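Local coordinates for protein nitrite oxidoreductase subunit C (Kuenenia stuttgartiensis, PDB 7B04) that binds a b-type heme and calcium ions and probably carries electrons as the heme subunit of the nitrite oxidoreductase complex of an anammox bacterium, at residues 130-135 with 293-298; 163-168 with 267-272; 229-234 with 251-256. All coordinates share one frame; numbering follows the deposited sequence.

Contacts 1 and 2 meet along the edge shared by strands 133-139 and 162-168, with a probable backbone hydrogen bond between Ala134 O and Trp167 N; their centres are about 17 Å apart and both line the heme. Contact 3 lies beside contact 2, their centres about 8 Å apart, and joins it through probable backbone hydrogen bonds, His166 O with Glu234 N and Cys268 N with Asp253 O. Contacts 1 and 3 do not touch (nearest atoms about 6 Å apart), yet each contributes to a calcium site: Asp132 and Asn295 to one, Asp251 to the other. In sequence contact 3 is nested within contact 2, and contact 2 within contact 1.

Contact 1: 130-135 with 293-298; sequences FRDGAA and VWNGDR. With CA (calcium ion), chain B; HEM (protoporphyrin IX containing Fe), chain D.
Asp132 and Asn295 meet over a shared calcium ion. Asp132 binds it with both carboxylate oxygens, OD1 at 2.3 Å and OD2 at 2.6 Å from the metal, and Asn295 OD1 adds a third bond of 2.4 Å. The two side chains lie side by side and point the same way, with carboxylate and amide planes only 21° apart; CG of Asn295 is turned anti to its backbone N (chi1 -171°), which carries the amide oxygen to the metal. Asp117, Thr119 and Asn121 complete the site.

Hydrogen bonds continue from the metal into the backbone. Gly296 N donates to Asp132 OD2 over 3.2 Å, approaching from above the carboxylate plane, so this oxygen is held by both the ion and an amide. Further along, Gly133 and Trp294 form an antiparallel hydrogen-bonded pair in which Trp294 N reaches Gly133 O at 2.7 Å and Gly133 N returns a longer bond to Trp294 O. Ala134 and Val293 follow as a non-hydrogen-bonded pair.

Apolar contact is supplied chiefly by the Trp294 indole. Its edge runs along the backbone of Gly133 to Ala135, CH2 lying 3.4 Å from Ala135 CB, while the same CH2 comes 3.4 Å from the heme methyl CMD. NE1 is satisfied by Asn302 O.

A carboxylate and an amide, from loop residues next to the strands, thus bind one cation, which probably offsets the negative charge of Asp132, while the strand pairing that starts beside the calcium site sets Trp294 and Ala135 against the heme.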
loop_
_atom_site.group_PDB
_atom_site.type_symbol
_atom_site.label_atom_id
_atom_site.label_comp_id
_atom_site.label_asym_id
_atom_site.label_seq_id
_atom_site.Cartn_x
_atom_site.Cartn_y
_atom_site.Cartn_z
ATOM N N PHE C 130 12.441 6.850 32.939
ATOM C CA PHE C 130 12.791 8.162 33.453
ATOM C C PHE C 130 14.129 8.071 34.171
ATOM O O PHE C 130 14.624 6.983 34.486
ATOM C CB PHE C 130 11.711 8.698 34.407
ATOM C CG PHE C 130 10.355 8.805 33.780
ATOM C CD1 PHE C 130 9.916 9.994 33.230
ATOM C CD2 PHE C 130 9.514 7.707 33.733
ATOM C CE1 PHE C 130 8.650 10.085 32.651
ATOM C CE2 PHE C 130 8.254 7.799 33.157
ATOM C CZ PHE C 130 7.824 8.986 32.623
ATOM N N ARG C 131 14.690 9.231 34.484
ATOM C CA ARG C 131 16.038 9.290 35.023
ATOM C C ARG C 131 15.979 9.513 36.525
ATOM O O ARG C 131 15.071 10.173 37.044
ATOM C CB ARG C 131 16.844 10.421 34.386
ATOM C CG ARG C 131 16.169 11.774 34.620
ATOM C CD ARG C 131 17.091 12.933 34.291
ATOM N NE ARG C 131 17.135 13.179 32.860
ATOM C CZ ARG C 131 16.292 13.996 32.238
ATOM N NH1 ARG C 131 15.340 14.632 32.919
ATOM N NH2 ARG C 131 16.390 14.165 30.928
ATOM N N ASP C 132 16.986 8.989 37.219
ATOM C CA ASP C 132 17.215 9.390 38.602
ATOM C C ASP C 132 17.901 10.743 38.627
ATOM O O ASP C 132 18.797 11.010 37.827
ATOM C CB ASP C 132 18.056 8.375 39.350
ATOM C CG ASP C 132 17.266 7.153 39.738
ATOM O OD1 ASP C 132 17.554 6.080 39.187
ATOM O OD2 ASP C 132 16.345 7.271 40.572
ATOM N N GLY C 133 17.461 11.604 39.532
ATOM C CA GLY C 133 18.005 12.945 39.601
ATOM C C GLY C 133 18.012 13.488 41.014
ATOM O O GLY C 133 17.323 12.986 41.910
ATOM N N ALA C 134 18.836 14.513 41.207
ATOM C CA ALA C 134 18.905 15.245 42.460
ATOM C C ALA C 134 19.132 16.716 42.154
ATOM O O ALA C 134 19.719 17.069 41.127
ATOM C CB ALA C 134 20.020 14.715 43.359
ATOM N N ALA C 135 18.652 17.577 43.047
ATOM C CA ALA C 135 18.772 19.005 42.807
ATOM C C ALA C 135 18.885 19.770 44.115
ATOM O O ALA C 135 18.298 19.393 45.133
ATOM C CB ALA C 135 17.589 19.547 42.001
ATOM N N VAL C 293 14.906 15.095 45.332
ATOM C CA VAL C 293 15.466 13.880 44.749
ATOM C C VAL C 293 14.391 13.221 43.892
ATOM O O VAL C 293 13.201 13.280 44.220
ATOM C CB VAL C 293 15.982 12.915 45.841
ATOM C CG1 VAL C 293 16.407 11.583 45.244
ATOM C CG2 VAL C 293 17.140 13.541 46.608
ATOM N N TRP C 294 14.805 12.613 42.783
ATOM C CA TRP C 294 13.901 11.910 41.883
ATOM C C TRP C 294 14.337 10.460 41.738
ATOM O O TRP C 294 15.531 10.148 41.762
ATOM C CB TRP C 294 13.849 12.575 40.504
ATOM C CG TRP C 294 13.301 13.955 40.548
ATOM C CD1 TRP C 294 12.029 14.344 40.254
ATOM C CD2 TRP C 294 14.006 15.135 40.934
ATOM N NE1 TRP C 294 11.902 15.701 40.416
ATOM C CE2 TRP C 294 13.102 16.209 40.840
ATOM C CE3 TRP C 294 15.317 15.390 41.345
ATOM C CZ2 TRP C 294 13.467 17.516 41.143
ATOM C CZ3 TRP C 294 15.676 16.681 41.644
ATOM C CH2 TRP C 294 14.754 17.729 41.546
ATOM N N ASN C 295 13.355 9.574 41.582
ATOM C CA ASN C 295 13.605 8.158 41.332
ATOM C C ASN C 295 12.859 7.740 40.073
ATOM O O ASN C 295 11.631 7.615 40.088
ATOM C CB ASN C 295 13.188 7.297 42.525
ATOM C CG ASN C 295 13.631 5.850 42.386
ATOM O OD1 ASN C 295 14.475 5.521 41.552
ATOM N ND2 ASN C 295 13.061 4.977 43.205
ATOM N N GLY C 296 13.606 7.529 38.986
ATOM C CA GLY C 296 13.007 7.124 37.728
ATOM C C GLY C 296 12.240 5.821 37.804
ATOM O O GLY C 296 11.348 5.588 36.982
ATOM N N ASP C 297 12.563 4.964 38.777
ATOM C CA ASP C 297 11.850 3.698 38.904
ATOM C C ASP C 297 10.384 3.927 39.250
ATOM O O ASP C 297 9.511 3.182 38.790
ATOM C CB ASP C 297 12.527 2.815 39.953
ATOM C CG ASP C 297 12.024 1.383 39.920
ATOM O OD1 ASP C 297 12.385 0.646 38.978
ATOM O OD2 ASP C 297 11.268 0.993 40.836
ATOM N N ARG C 298 10.095 4.944 40.067
ATOM C CA ARG C 298 8.727 5.339 40.378
ATOM C C ARG C 298 8.225 6.482 39.493
ATOM O O ARG C 298 7.266 7.169 39.868
ATOM C CB ARG C 298 8.609 5.720 41.858
ATOM C CG ARG C 298 8.503 4.528 42.802
ATOM C CD ARG C 298 9.877 4.089 43.260
ATOM N NE ARG C 298 9.827 3.279 44.471
ATOM C CZ ARG C 298 9.975 1.960 44.490
ATOM N NH1 ARG C 298 10.186 1.304 43.357
ATOM N NH2 ARG C 298 9.919 1.299 45.637
HETATM CA CA CA B . 16.516 4.688 40.676
HETATM C CHA HEM D . 10.235 20.904 38.492
HETATM C CHB HEM D . 6.625 21.642 41.681
HETATM C CHC HEM D . 9.997 21.981 45.165
HETATM C CHD HEM D . 13.635 21.416 41.943
HETATM C C1A HEM D . 8.985 21.164 39.025
HETATM C C2A HEM D . 7.781 21.448 38.274
HETATM C C3A HEM D . 6.778 21.643 39.147
HETATM C C4A HEM D . 7.312 21.510 40.488
HETATM C CMA HEM D . 5.304 21.964 38.815
HETATM C CAA HEM D . 7.710 21.469 36.730
HETATM C CBA HEM D . 7.378 22.862 36.212
HETATM C CGA HEM D . 8.653 23.618 35.968
HETATM O O1A HEM D . 8.675 24.851 36.213
HETATM O O2A HEM D . 9.647 22.975 35.542
HETATM C C1B HEM D . 7.211 21.736 42.928
HETATM C C2B HEM D . 6.534 21.747 44.210
HETATM C C3B HEM D . 7.468 21.849 45.179
HETATM C C4B HEM D . 8.769 21.888 44.534
HETATM C CMB HEM D . 4.997 21.677 44.345
HETATM C CAB HEM D . 7.304 21.893 46.722
HETATM C CBB HEM D . 6.165 21.636 47.376
HETATM C C1C HEM D . 11.253 21.800 44.608
HETATM C C2C HEM D . 12.496 21.671 45.348
HETATM C C3C HEM D . 13.492 21.509 44.473
HETATM C C4C HEM D . 12.934 21.544 43.133
HETATM C CMC HEM D . 12.637 21.697 46.887
HETATM C CAC HEM D . 14.987 21.329 44.825
HETATM C CBC HEM D . 15.931 22.089 44.266
HETATM C C1D HEM D . 13.021 21.130 40.736
HETATM C C2D HEM D . 13.652 20.598 39.541
HETATM C C3D HEM D . 12.719 20.457 38.600
HETATM C C4D HEM D . 11.449 20.894 39.151
HETATM C CMD HEM D . 15.146 20.252 39.363
HETATM C CAD HEM D . 12.968 19.924 37.173
HETATM C CBD HEM D . 12.593 18.451 37.074
HETATM C CGD HEM D . 13.053 17.900 35.748
HETATM O O1D HEM D . 12.919 16.670 35.530
HETATM O O2D HEM D . 13.565 18.682 34.907
HETATM N NA HEM D . 8.655 21.219 40.365
HETATM N NB HEM D . 8.565 21.822 43.170
HETATM N NC HEM D . 11.554 21.723 43.254
HETATM N ND HEM D . 11.666 21.295 40.460
HETATM FE FE HEM D . 9.972 21.728 41.737
#

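Contact 2: 163-168 with 267-272; sequences NLWHWK and FCRSLN. With HEM (protoporphyrin IX containing Fe), chain D.
Through Trp165, Trp167, Phe267 and Arg269, strands 163-168 and 267-270 pack across one another with axes 9.3 Å apart and N-to-C directions at 140°, no hydrogen bond passing between them. Such a separation is that of two layers facing each other, consistent with the beta-sandwich of E-set heme domains.

Phe267 reaches across to both tryptophans. Its CE1 touches Trp167 CB at 3.7 Å, and the same atom lies 3.6 Å from Trp165 O, while Phe267 CB rests against Trp165 CE3 at 3.9 Å. CG sits anti to the carbonyl carbon (chi1 -67°), sending the ring in between the two tryptophan positions.

The far end of the Trp165 indole meets Arg269. CZ2 stands 3.6 Å above one face of the guanidinium, offset toward its rim, and the planes are steeply inclined at 72°; NH2 correspondingly lies at the indole edge rather than over its face. Arg269 NH1 donates to Val279 O; Asn163 OD1 accepts from Val279 N and its ND2 donates to Leu236 O, so both strands hold Val279.

On the other side of strand 163-168, the His166 ring is sandwiched between heme methyl CMD, 3.5 Å above one face, and Lys168 CG over the other. Leu164 CD1 reaches heme CBC.

Alternating side chains therefore divide one strand's work: an aromatic set faces the opposing layer, in van der Waals contact with a guanidinium whose charge Val279 O helps serve, and a second set lines the heme.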
loop_
_atom_site.group_PDB
_atom_site.type_symbol
_atom_site.label_atom_id
_atom_site.label_comp_id
_atom_site.label_asym_id
_atom_site.label_seq_id
_atom_site.Cartn_x
_atom_site.Cartn_y
_atom_site.Cartn_z
ATOM N N ASN C 163 17.921 30.101 42.330
ATOM C CA ASN C 163 18.877 29.381 41.497
ATOM C C ASN C 163 18.733 27.887 41.758
ATOM O O ASN C 163 18.591 27.461 42.907
ATOM C CB ASN C 163 20.312 29.829 41.792
ATOM C CG ASN C 163 21.270 29.546 40.643
ATOM O OD1 ASN C 163 22.409 30.010 40.648
ATOM N ND2 ASN C 163 20.812 28.788 39.655
ATOM N N LEU C 164 18.774 27.095 40.689
ATOM C CA LEU C 164 18.597 25.652 40.767
ATOM C C LEU C 164 19.798 24.946 40.153
ATOM O O LEU C 164 20.333 25.385 39.130
ATOM C CB LEU C 164 17.328 25.212 40.018
ATOM C CG LEU C 164 15.898 25.360 40.549
ATOM C CD1 LEU C 164 15.659 24.464 41.746
ATOM C CD2 LEU C 164 15.548 26.809 40.869
ATOM N N TRP C 165 20.229 23.859 40.794
ATOM C CA TRP C 165 21.270 22.979 40.270
ATOM C C TRP C 165 20.659 21.593 40.120
ATOM O O TRP C 165 20.430 20.910 41.121
ATOM C CB TRP C 165 22.482 22.921 41.198
ATOM C CG TRP C 165 23.171 24.221 41.436
ATOM C CD1 TRP C 165 22.973 25.396 40.774
ATOM C CD2 TRP C 165 24.185 24.476 42.414
ATOM N NE1 TRP C 165 23.801 26.370 41.282
ATOM C CE2 TRP C 165 24.555 25.829 42.289
ATOM C CE3 TRP C 165 24.815 23.691 43.385
ATOM C CZ2 TRP C 165 25.527 26.414 43.099
ATOM C CZ3 TRP C 165 25.778 24.273 44.186
ATOM C CH2 TRP C 165 26.126 25.620 44.038
ATOM N N HIS C 166 20.409 21.163 38.887
ATOM C CA HIS C 166 19.739 19.890 38.638
ATOM C C HIS C 166 20.750 18.875 38.123
ATOM O O HIS C 166 21.251 19.004 37.001
ATOM C CB HIS C 166 18.587 20.052 37.649
ATOM C CG HIS C 166 17.734 18.829 37.522
ATOM N ND1 HIS C 166 16.819 18.659 36.505
ATOM C CD2 HIS C 166 17.659 17.714 38.285
ATOM C CE1 HIS C 166 16.217 17.492 36.648
ATOM N NE2 HIS C 166 16.709 16.898 37.721
ATOM N N TRP C 167 21.038 17.860 38.935
ATOM C CA TRP C 167 21.867 16.747 38.502
ATOM C C TRP C 167 21.006 15.706 37.801
ATOM O O TRP C 167 19.916 15.365 38.270
ATOM C CB TRP C 167 22.593 16.103 39.684
ATOM C CG TRP C 167 23.288 14.834 39.302
ATOM C CD1 TRP C 167 24.470 14.717 38.629
ATOM C CD2 TRP C 167 22.830 13.497 39.542
ATOM N NE1 TRP C 167 24.783 13.392 38.447
ATOM C CE2 TRP C 167 23.790 12.623 38.997
ATOM C CE3 TRP C 167 21.706 12.955 40.170
ATOM C CZ2 TRP C 167 23.660 11.237 39.062
ATOM C CZ3 TRP C 167 21.579 11.579 40.234
ATOM C CH2 TRP C 167 22.551 10.736 39.683
ATOM N N LYS C 168 21.503 15.198 36.677
ATOM C CA LYS C 168 20.797 14.200 35.888
ATOM C C LYS C 168 21.691 12.984 35.690
ATOM O O LYS C 168 22.834 13.115 35.239
ATOM C CB LYS C 168 20.365 14.778 34.538
ATOM C CG LYS C 168 19.373 15.925 34.653
ATOM C CD LYS C 168 18.947 16.433 33.288
ATOM C CE LYS C 168 17.936 17.561 33.410
ATOM N NZ LYS C 168 18.542 18.789 33.996
ATOM N N PHE C 267 28.066 18.257 43.878
ATOM C CA PHE C 267 27.881 19.415 43.017
ATOM C C PHE C 267 29.119 20.295 43.107
ATOM O O PHE C 267 29.682 20.481 44.190
ATOM C CB PHE C 267 26.639 20.212 43.421
ATOM C CG PHE C 267 25.342 19.485 43.191
ATOM C CD1 PHE C 267 24.633 19.653 42.012
ATOM C CD2 PHE C 267 24.830 18.637 44.159
ATOM C CE1 PHE C 267 23.435 18.987 41.806
ATOM C CE2 PHE C 267 23.636 17.970 43.958
ATOM C CZ PHE C 267 22.939 18.146 42.781
ATOM N N CYS C 268 29.539 20.834 41.968
ATOM C CA CYS C 268 30.749 21.639 41.897
ATOM C C CYS C 268 30.434 22.941 41.178
ATOM O O CYS C 268 29.892 22.929 40.068
ATOM C CB CYS C 268 31.866 20.873 41.181
ATOM S SG CYS C 268 33.420 21.767 40.994
ATOM N N ARG C 269 30.787 24.056 41.814
ATOM C CA ARG C 269 30.568 25.387 41.270
ATOM C C ARG C 269 31.562 26.334 41.920
ATOM O O ARG C 269 31.947 26.145 43.077
ATOM C CB ARG C 269 29.135 25.866 41.553
ATOM C CG ARG C 269 28.402 26.577 40.417
ATOM C CD ARG C 269 28.752 28.058 40.279
ATOM N NE ARG C 269 28.697 28.822 41.527
ATOM C CZ ARG C 269 27.617 29.450 41.986
ATOM N NH1 ARG C 269 27.683 30.131 43.123
ATOM N NH2 ARG C 269 26.472 29.397 41.319
ATOM N N SER C 270 31.982 27.344 41.166
ATOM C CA SER C 270 32.828 28.381 41.734
ATOM C C SER C 270 32.026 29.195 42.741
ATOM O O SER C 270 30.808 29.352 42.612
ATOM C CB SER C 270 33.387 29.284 40.637
ATOM O OG SER C 270 34.313 28.578 39.830
ATOM N N LEU C 271 32.717 29.703 43.766
ATOM C CA LEU C 271 32.026 30.484 44.787
ATOM C C LEU C 271 31.336 31.699 44.184
ATOM O O LEU C 271 30.254 32.090 44.637
ATOM C CB LEU C 271 33.003 30.927 45.875
ATOM C CG LEU C 271 33.437 29.906 46.926
ATOM C CD1 LEU C 271 34.479 30.520 47.830
ATOM C CD2 LEU C 271 32.247 29.440 47.739
ATOM N N ASN C 272 31.936 32.298 43.158
ATOM C CA ASN C 272 31.371 33.452 42.479
ATOM C C ASN C 272 31.453 33.243 40.974
ATOM O O ASN C 272 32.387 32.615 40.469
ATOM C CB ASN C 272 32.096 34.741 42.886
ATOM C CG ASN C 272 31.997 35.015 44.374
ATOM O OD1 ASN C 272 32.995 34.970 45.092
ATOM N ND2 ASN C 272 30.787 35.291 44.845
HETATM C CHA HEM D . 10.235 20.904 38.492
HETATM C CHB HEM D . 6.625 21.642 41.681
HETATM C CHC HEM D . 9.997 21.981 45.165
HETATM C CHD HEM D . 13.635 21.416 41.943
HETATM C C1A HEM D . 8.985 21.164 39.025
HETATM C C2A HEM D . 7.781 21.448 38.274
HETATM C C3A HEM D . 6.778 21.643 39.147
HETATM C C4A HEM D . 7.312 21.510 40.488
HETATM C CMA HEM D . 5.304 21.964 38.815
HETATM C CAA HEM D . 7.710 21.469 36.730
HETATM C CBA HEM D . 7.378 22.862 36.212
HETATM C CGA HEM D . 8.653 23.618 35.968
HETATM O O1A HEM D . 8.675 24.851 36.213
HETATM O O2A HEM D . 9.647 22.975 35.542
HETATM C C1B HEM D . 7.211 21.736 42.928
HETATM C C2B HEM D . 6.534 21.747 44.210
HETATM C C3B HEM D . 7.468 21.849 45.179
HETATM C C4B HEM D . 8.769 21.888 44.534
HETATM C CMB HEM D . 4.997 21.677 44.345
HETATM C CAB HEM D . 7.304 21.893 46.722
HETATM C CBB HEM D . 6.165 21.636 47.376
HETATM C C1C HEM D . 11.253 21.800 44.608
HETATM C C2C HEM D . 12.496 21.671 45.348
HETATM C C3C HEM D . 13.492 21.509 44.473
HETATM C C4C HEM D . 12.934 21.544 43.133
HETATM C CMC HEM D . 12.637 21.697 46.887
HETATM C CAC HEM D . 14.987 21.329 44.825
HETATM C CBC HEM D . 15.931 22.089 44.266
HETATM C C1D HEM D . 13.021 21.130 40.736
HETATM C C2D HEM D . 13.652 20.598 39.541
HETATM C C3D HEM D . 12.719 20.457 38.600
HETATM C C4D HEM D . 11.449 20.894 39.151
HETATM C CMD HEM D . 15.146 20.252 39.363
HETATM C CAD HEM D . 12.968 19.924 37.173
HETATM C CBD HEM D . 12.593 18.451 37.074
HETATM C CGD HEM D . 13.053 17.900 35.748
HETATM O O1D HEM D . 12.919 16.670 35.530
HETATM O O2D HEM D . 13.565 18.682 34.907
HETATM N NA HEM D . 8.655 21.219 40.365
HETATM N NB HEM D . 8.565 21.822 43.170
HETATM N NC HEM D . 11.554 21.723 43.254
HETATM N ND HEM D . 11.666 21.295 40.460
HETATM FE FE HEM D . 9.972 21.728 41.737
#

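Contact 3: 229-234 with 251-256. With CA (calcium ion), chain E.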
loop_
_atom_site.group_PDB
_atom_site.type_symbol
_atom_site.label_atom_id
_atom_site.label_comp_id
_atom_site.label_asym_id
_atom_site.label_seq_id
_atom_site.Cartn_x
_atom_site.Cartn_y
_atom_site.Cartn_z
ATOM N N ARG C 229 25.691 18.429 26.207
ATOM C CA ARG C 229 26.047 19.583 27.026
ATOM C C ARG C 229 27.481 19.534 27.528
ATOM O O ARG C 229 28.007 20.573 27.944
ATOM C CB ARG C 229 25.163 19.677 28.279
ATOM C CG ARG C 229 23.685 19.936 28.096
ATOM C CD ARG C 229 22.977 18.725 27.554
ATOM N NE ARG C 229 23.451 17.453 28.088
ATOM C CZ ARG C 229 22.984 16.271 27.695
ATOM N NH1 ARG C 229 23.458 15.153 28.224
ATOM N NH2 ARG C 229 22.044 16.210 26.759
ATOM N N GLY C 230 28.117 18.365 27.518
ATOM C CA GLY C 230 29.447 18.271 28.092
ATOM C C GLY C 230 29.404 18.552 29.572
ATOM O O GLY C 230 30.376 19.060 30.142
ATOM N N ARG C 231 28.288 18.217 30.213
ATOM C CA ARG C 231 28.023 18.617 31.581
ATOM C C ARG C 231 27.083 17.597 32.210
ATOM O O ARG C 231 26.342 16.901 31.512
ATOM C CB ARG C 231 27.434 20.033 31.549
ATOM C CG ARG C 231 26.853 20.598 32.804
ATOM C CD ARG C 231 26.666 22.095 32.613
ATOM N NE ARG C 231 27.815 22.843 33.110
ATOM C CZ ARG C 231 28.728 23.421 32.336
ATOM N NH1 ARG C 231 28.647 23.321 31.016
ATOM N NH2 ARG C 231 29.737 24.082 32.887
ATOM N N ALA C 232 27.120 17.509 33.543
ATOM C CA ALA C 232 26.265 16.577 34.266
ATOM C C ALA C 232 25.194 17.244 35.117
ATOM O O ALA C 232 24.262 16.558 35.553
ATOM C CB ALA C 232 27.115 15.667 35.161
ATOM N N VAL C 233 25.290 18.546 35.361
ATOM C CA VAL C 233 24.332 19.267 36.189
ATOM C C VAL C 233 23.900 20.506 35.421
ATOM O O VAL C 233 24.746 21.239 34.899
ATOM C CB VAL C 233 24.924 19.656 37.558
ATOM C CG1 VAL C 233 23.892 20.389 38.403
ATOM C CG2 VAL C 233 25.426 18.417 38.292
ATOM N N GLU C 234 22.601 20.775 35.402
ATOM C CA GLU C 234 22.087 21.927 34.678
ATOM C C GLU C 234 21.916 23.096 35.638
ATOM O O GLU C 234 21.375 22.933 36.736
ATOM C CB GLU C 234 20.756 21.595 33.999
ATOM C CG GLU C 234 20.178 22.734 33.166
ATOM C CD GLU C 234 18.809 22.406 32.594
ATOM O OE1 GLU C 234 18.468 22.943 31.518
ATOM O OE2 GLU C 234 18.075 21.612 33.216
ATOM N N ASP C 251 27.014 27.131 34.650
ATOM C CA ASP C 251 28.191 27.297 35.489
ATOM C C ASP C 251 28.430 26.170 36.483
ATOM O O ASP C 251 29.540 26.079 37.018
ATOM C CB ASP C 251 28.103 28.620 36.267
ATOM C CG ASP C 251 28.456 29.819 35.415
ATOM O OD1 ASP C 251 27.640 30.760 35.341
ATOM O OD2 ASP C 251 29.553 29.821 34.821
ATOM N N VAL C 252 27.445 25.320 36.749
ATOM C CA VAL C 252 27.585 24.245 37.726
ATOM C C VAL C 252 27.918 22.950 36.997
ATOM O O VAL C 252 27.417 22.694 35.894
ATOM C CB VAL C 252 26.314 24.101 38.589
ATOM C CG1 VAL C 252 25.120 23.704 37.740
ATOM C CG2 VAL C 252 26.539 23.103 39.718
ATOM N N ASP C 253 28.785 22.143 37.605
ATOM C CA ASP C 253 29.142 20.821 37.107
ATOM C C ASP C 253 29.129 19.846 38.281
ATOM O O ASP C 253 28.879 20.230 39.428
ATOM C CB ASP C 253 30.511 20.849 36.414
ATOM C CG ASP C 253 30.691 19.711 35.431
ATOM O OD1 ASP C 253 29.768 18.878 35.304
ATOM O OD2 ASP C 253 31.755 19.652 34.779
ATOM N N GLY C 254 29.404 18.577 38.002
ATOM C CA GLY C 254 29.402 17.582 39.061
ATOM C C GLY C 254 29.675 16.195 38.522
ATOM O O GLY C 254 29.673 15.956 37.309
ATOM N N CYS C 255 29.909 15.276 39.458
ATOM C CA CYS C 255 30.123 13.862 39.181
ATOM C C CYS C 255 29.264 13.043 40.136
ATOM O O CYS C 255 28.654 13.579 41.065
ATOM C CB CYS C 255 31.602 13.482 39.322
ATOM S SG CYS C 255 32.280 13.750 40.977
ATOM N N SER C 256 29.219 11.729 39.915
ATOM C CA SER C 256 28.312 10.887 40.683
ATOM C C SER C 256 28.866 9.474 40.790
ATOM O O SER C 256 29.839 9.109 40.128
ATOM C CB SER C 256 26.924 10.843 40.042
ATOM O OG SER C 256 26.591 12.093 39.468
HETATM CA CA CA E . 25.026 30.558 35.460
#
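Arg231 NE donates to Val252 O across 2.8 Å with an angle of 155° at the hydrogen. The carbonyl oxygen lies in the guanidinium plane, at its edge, whereas the donor stands 36° out of the carbonyl plane. The side chain leaves the backbone extended and then bends at chi3 (-94°), and this turn brings NE back against the other segment. Val233 O also lies in the guanidinium plane, at its edge. Replacing Arg231 with a leucine would remove the NE donor and probably leave Val252 O without this mate, losing a side-chain tie between the two segments.

A second grip is weaker. Asp253 OD1 accepts a long, weak bond from Ala232 N at 3.5 Å and another weak one from Gly254 N of its own segment, so a single carboxylate oxygen spans both segments. Ala232 CB approaches Gly254 O at 3.4 Å.

These segments belong to opposite layers of what is probably the E-set type beta-sandwich: Ala232 and Glu234 make backbone bonds to strand 162-168, Asp253 and Cys255 to strand 262-270. No backbone hydrogen bond joins 229-234 to 251-256, and side chains fill the space instead. Val233 CG1 meets Val252 CG1 at 3.6 Å, the side chains crossing at about a right angle, and Trp165 touches both valines.

Just before Val252, Asp251 turns away from 229-234 and binds a calcium ion through OD1 at 2.6 Å. Asp235, Gln247, Asp278 and the backbone O of His249 also bind this ion, Asp235 following directly after Glu234. The Glu234 carboxylate hydrogen-bonds Ser246 OG and forms salt bridges with Lys168 and with Arg209 of the neighbouring subunit B.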